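Local coordinates for ABC transporter, periplasmic solute-binding protein (PDB 4WED) that probably captures a solute, possibly a peptide or nickel, in the periplasm for uptake by an ABC importer, at residues Thr274-Phe279 with Asp486-Leu491; Leu63-Leu68 with Arg170-Lys175. One frame throughout, in Å; residues are numbered along the deposited sequence.

Interaction 1 of 2, residues Thr274-Phe279 with Asp486-Leu491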
# COMPACT_ATOMS: atom_id res chain seq x y z
N THR A 274 2.51 2.44 -6.95
CA THR A 274 2.94 2.74 -8.29
C THR A 274 3.51 4.13 -8.30
O THR A 274 2.95 5.07 -7.70
CB THR A 274 1.78 2.64 -9.29
OG1 THR A 274 1.06 1.41 -9.04
CG2 THR A 274 2.31 2.69 -10.75
N LEU A 275 4.65 4.23 -8.94
CA LEU A 275 5.22 5.53 -9.27
C LEU A 275 4.66 5.93 -10.59
O LEU A 275 4.85 5.23 -11.56
CB LEU A 275 6.74 5.47 -9.40
CG LEU A 275 7.40 6.78 -9.83
CD1 LEU A 275 7.48 7.75 -8.68
CD2 LEU A 275 8.80 6.48 -10.31
N VAL A 276 4.01 7.07 -10.62
CA VAL A 276 3.22 7.48 -11.77
C VAL A 276 3.70 8.85 -12.14
O VAL A 276 3.90 9.69 -11.27
CB VAL A 276 1.71 7.57 -11.43
CG1 VAL A 276 0.89 7.89 -12.66
CG2 VAL A 276 1.23 6.25 -10.85
N MSE A 277 3.88 9.09 -13.42
CA MSE A 277 4.14 10.43 -13.83
C MSE A 277 2.83 11.08 -14.24
O MSE A 277 1.97 10.47 -14.88
CB MSE A 277 5.11 10.43 -14.96
CG MSE A 277 5.57 11.87 -15.14
SE MSE A 277 6.98 11.85 -16.51
CE MSE A 277 5.90 11.30 -18.07
N ALA A 278 2.71 12.34 -13.83
CA ALA A 278 1.54 13.16 -14.04
C ALA A 278 1.81 14.22 -15.09
O ALA A 278 2.94 14.67 -15.27
CB ALA A 278 1.18 13.85 -12.74
N PHE A 279 0.74 14.62 -15.76
CA PHE A 279 0.79 15.58 -16.84
C PHE A 279 0.02 16.78 -16.39
O PHE A 279 -1.03 16.62 -15.79
CB PHE A 279 0.06 15.01 -18.08
CG PHE A 279 0.77 13.86 -18.74
CD1 PHE A 279 2.00 14.05 -19.34
CD2 PHE A 279 0.18 12.60 -18.79
CE1 PHE A 279 2.65 12.99 -19.97
CE2 PHE A 279 0.83 11.53 -19.38
CZ PHE A 279 2.08 11.73 -19.98
N ASP A 486 -4.71 8.79 -22.39
CA ASP A 486 -3.30 8.92 -22.01
C ASP A 486 -3.18 9.99 -20.93
O ASP A 486 -2.40 10.91 -21.04
CB ASP A 486 -2.44 9.25 -23.24
CG ASP A 486 -2.33 8.08 -24.21
OD1 ASP A 486 -1.58 7.12 -23.88
OD2 ASP A 486 -2.98 8.13 -25.31
N ALA A 487 -4.01 9.85 -19.90
CA ALA A 487 -4.18 10.90 -18.92
C ALA A 487 -3.11 10.86 -17.86
O ALA A 487 -2.84 11.89 -17.23
CB ALA A 487 -5.52 10.79 -18.27
N ILE A 488 -2.52 9.67 -17.68
CA ILE A 488 -1.45 9.45 -16.72
C ILE A 488 -0.36 8.60 -17.35
O ILE A 488 -0.61 7.97 -18.35
CB ILE A 488 -1.97 8.75 -15.42
CG1 ILE A 488 -2.72 7.46 -15.73
CG2 ILE A 488 -2.85 9.70 -14.60
CD1 ILE A 488 -2.81 6.51 -14.55
N ALA A 489 0.85 8.57 -16.75
CA ALA A 489 1.92 7.64 -17.21
C ALA A 489 2.51 6.83 -16.03
O ALA A 489 3.40 7.29 -15.39
CB ALA A 489 3.03 8.40 -17.97
N PRO A 490 1.95 5.64 -15.73
CA PRO A 490 2.55 4.78 -14.71
C PRO A 490 3.93 4.35 -15.14
O PRO A 490 4.13 4.07 -16.29
CB PRO A 490 1.59 3.59 -14.64
CG PRO A 490 0.32 4.04 -15.28
CD PRO A 490 0.73 5.04 -16.32
N LEU A 491 4.89 4.37 -14.25
CA LEU A 491 6.27 4.10 -14.64
C LEU A 491 6.70 2.71 -14.19
O LEU A 491 6.78 1.81 -15.00
CB LEU A 491 7.15 5.20 -14.07
CG LEU A 491 6.80 6.58 -14.62
CD1 LEU A 491 7.72 7.60 -13.98
CD2 LEU A 491 7.00 6.58 -16.13
O HOH W 1 -1.45 13.05 -15.29
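T274-F279 pairs antiparallel with the strand that runs through A489-L491, with segment axes 4.3 Å apart and strand directions at 150°. M277 and A489 form a hydrogen-bonded pair: M277 N donates to A489 O at 2.7 Å, approaching from above the carbonyl plane, while A489 N returns a bond to M277 O that stays in that plane. L491 N to L275 O, at 2.8 Å, adds a third. V276 faces P490 as a non-hydrogen-bonded pair, its CG1 lying beside the proline nitrogen, and T274 CG2 runs alongside P490 CB on this same face.

On the face of M277 and A489, L491 CD1 reaches both L275 CD2 and M277 CB, each at 4.0 Å, so one methyl of the leucine touches two residues of the other strand. M277, a selenomethionine, is extended as far as SE and then bends (chi3 66°), which carries CE back to A489 CB at 4.1 Å. Next along, F279 sets CZ against the same methyl, while F279 CD2 lies 3.5 Å from A487 O, which sits at the ring edge. Water 1 accepts from F279 N and donates to A487 O, extending the pairing where direct bonds stop.

D486 closes helix 471-485 with a Schellman motif, and after it the chain leads on through A487 to the residues that pair with T274-F279. With strand 417-421 along the other side of T274-F279, and V296 of helix 290-299 against M277 and F279, this is central sheet packing of a periplasmic binding protein lobe, beta strands with helices laid over them.

Interaction 2 of 2, residues Leu63-Leu68 with Arg170-Lys175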
# COMPACT_ATOMS: atom_id res chain seq x y z
N LEU A 63 1.05 -9.20 15.20
CA LEU A 63 1.44 -10.41 15.91
C LEU A 63 0.42 -11.03 16.86
O LEU A 63 0.34 -12.23 16.97
CB LEU A 63 2.72 -10.16 16.68
CG LEU A 63 3.92 -10.04 15.78
CD1 LEU A 63 5.09 -9.51 16.57
CD2 LEU A 63 4.21 -11.41 15.20
N MSE A 64 -0.32 -10.21 17.57
CA MSE A 64 -1.29 -10.66 18.57
C MSE A 64 -2.66 -10.12 18.36
O MSE A 64 -3.60 -10.60 18.99
CB MSE A 64 -0.81 -10.28 19.99
CG MSE A 64 -1.07 -8.82 20.37
SE MSE A 64 0.26 -7.59 19.58
CE MSE A 64 1.78 -8.18 20.72
N PHE A 65 -2.82 -9.11 17.53
CA PHE A 65 -4.16 -8.59 17.26
C PHE A 65 -4.71 -9.14 15.96
O PHE A 65 -4.00 -9.27 14.96
CB PHE A 65 -4.21 -7.06 17.40
CG PHE A 65 -3.90 -6.57 18.82
CD1 PHE A 65 -4.75 -6.91 19.89
CD2 PHE A 65 -2.81 -5.78 19.09
CE1 PHE A 65 -4.49 -6.45 21.17
CE2 PHE A 65 -2.54 -5.34 20.38
CZ PHE A 65 -3.38 -5.68 21.42
N GLU A 66 -5.98 -9.48 15.98
CA GLU A 66 -6.62 -10.02 14.80
C GLU A 66 -7.83 -9.22 14.43
O GLU A 66 -8.49 -8.66 15.30
CB GLU A 66 -6.99 -11.47 14.98
CG GLU A 66 -5.82 -12.42 14.80
CD GLU A 66 -6.19 -13.88 15.00
OE1 GLU A 66 -6.91 -14.11 15.99
OE2 GLU A 66 -5.77 -14.77 14.19
N PRO A 67 -8.10 -9.12 13.11
CA PRO A 67 -9.32 -8.46 12.64
C PRO A 67 -10.49 -9.44 12.41
O PRO A 67 -10.34 -10.67 12.49
CB PRO A 67 -8.88 -7.91 11.28
CG PRO A 67 -7.98 -9.00 10.78
CD PRO A 67 -7.26 -9.57 12.00
N LEU A 68 -11.64 -8.88 12.07
CA LEU A 68 -12.76 -9.67 11.64
C LEU A 68 -12.44 -10.41 10.35
O LEU A 68 -12.73 -11.62 10.21
CB LEU A 68 -13.96 -8.75 11.39
CG LEU A 68 -14.52 -8.12 12.66
CD1 LEU A 68 -15.46 -6.99 12.27
CD2 LEU A 68 -15.25 -9.15 13.49
N ARG A 170 -9.08 -3.92 15.42
CA ARG A 170 -8.79 -5.25 15.97
C ARG A 170 -9.19 -5.35 17.41
O ARG A 170 -9.54 -4.35 18.01
CB ARG A 170 -7.35 -5.64 15.69
CG ARG A 170 -7.04 -5.46 14.21
CD ARG A 170 -5.82 -6.25 13.78
NE ARG A 170 -5.63 -6.18 12.35
CZ ARG A 170 -4.70 -6.87 11.69
NH1 ARG A 170 -3.85 -7.67 12.36
NH2 ARG A 170 -4.59 -6.75 10.37
N PHE A 171 -9.08 -6.57 17.95
CA PHE A 171 -9.78 -7.00 19.17
C PHE A 171 -8.92 -7.30 20.42
O PHE A 171 -8.06 -8.23 20.45
CB PHE A 171 -10.70 -8.16 18.80
CG PHE A 171 -11.75 -7.74 17.81
CD1 PHE A 171 -11.47 -7.73 16.45
CD2 PHE A 171 -13.00 -7.26 18.24
CE1 PHE A 171 -12.41 -7.30 15.53
CE2 PHE A 171 -13.94 -6.82 17.32
CZ PHE A 171 -13.64 -6.83 15.95
N LEU A 172 -9.19 -6.49 21.46
CA LEU A 172 -8.43 -6.47 22.70
C LEU A 172 -9.31 -7.03 23.78
O LEU A 172 -10.45 -6.63 23.90
CB LEU A 172 -8.08 -5.03 23.05
CG LEU A 172 -7.52 -4.71 24.45
CD1 LEU A 172 -6.09 -5.24 24.64
CD2 LEU A 172 -7.54 -3.21 24.68
N SER A 173 -8.77 -7.90 24.62
CA SER A 173 -9.57 -8.50 25.69
C SER A 173 -10.22 -7.43 26.57
O SER A 173 -9.54 -6.64 27.20
CB SER A 173 -8.71 -9.42 26.54
OG SER A 173 -9.34 -9.75 27.76
N PRO A 174 -11.55 -7.42 26.65
CA PRO A 174 -12.26 -6.53 27.60
C PRO A 174 -11.85 -6.60 29.08
O PRO A 174 -12.02 -5.61 29.78
CB PRO A 174 -13.71 -6.94 27.47
CG PRO A 174 -13.80 -7.65 26.18
CD PRO A 174 -12.48 -8.28 25.90
N LYS A 175 -11.34 -7.74 29.56
CA LYS A 175 -10.95 -7.84 31.00
C LYS A 175 -9.54 -7.35 31.19
O LYS A 175 -9.12 -7.10 32.31
CB LYS A 175 -11.08 -9.26 31.56
O HOH W 2 -7.14 -9.73 18.44
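P67 covers one face of the R170 guanidinium, its CD standing 3.7 Å above the plane over the centre of the group, while F65 O comes to the edge. The F65 ring has M64 CG over one face and F171 O at its edge, in plane, 3.6 Å from CD1; L172 CD1 meets the edge at CE1. E66 O approaches the F171 ring in the same in-plane way, 3.3 Å from CD1, and L68 crosses that phenylalanine at about a right angle, CG 3.6 Å from CZ.

R170 is extended from CG to NE. With CG beside the backbone N (chi1 -52°), its methylenes run past the E66 carbonyl and NH1 arrives at F65 O, 3.1 Å away, in a bent bond (142°) from above the carbonyl plane. The loop between helix 58-61 and strand 69-71 here meets the one that follows helix 159-162, beside the sodium site: NH1 also bonds D62 OD1, and D62 with D515 forms the metal site, which makes R170 a second-shell residue. NE and NH2 are taken by the carbonyls of Y165 and S164. A leucine in its place would probably leave F65 O and those two carbonyls without their donor, and D62 less firmly positioned.

The backbones are linked more lightly. F171 N makes a weak bond to E66 O, and water 2 accepts from E66 N and donates to F171 O. The E66 carboxylate is bonded elsewhere, to Y210, W211 and T189, while F171 rests on C115 and N118 of helix 112-122.

Overall arrangement
The two contacts lie on opposite sides of the chain's centre, 39 Å apart between their centres and about 21 Å between nearest atoms, and they do not touch. Along the chain they come in series: the loops 63-68 and 170-175 of interaction 2 meet before strand 274-279 of interaction 1 begins, and its partner at 486-491 comes near the C-terminal end. They share no sheet. Interaction 1 belongs to the branched antiparallel sheet that holds strands 274-279, 417-421 and 488-500, whereas interaction 2 ties loops beside the sodium site to helix 112-122 and strand 93-98. That separation is consistent with the two-lobed build of solute-binding proteins, each contact holding distant chain segments together within its own lobe.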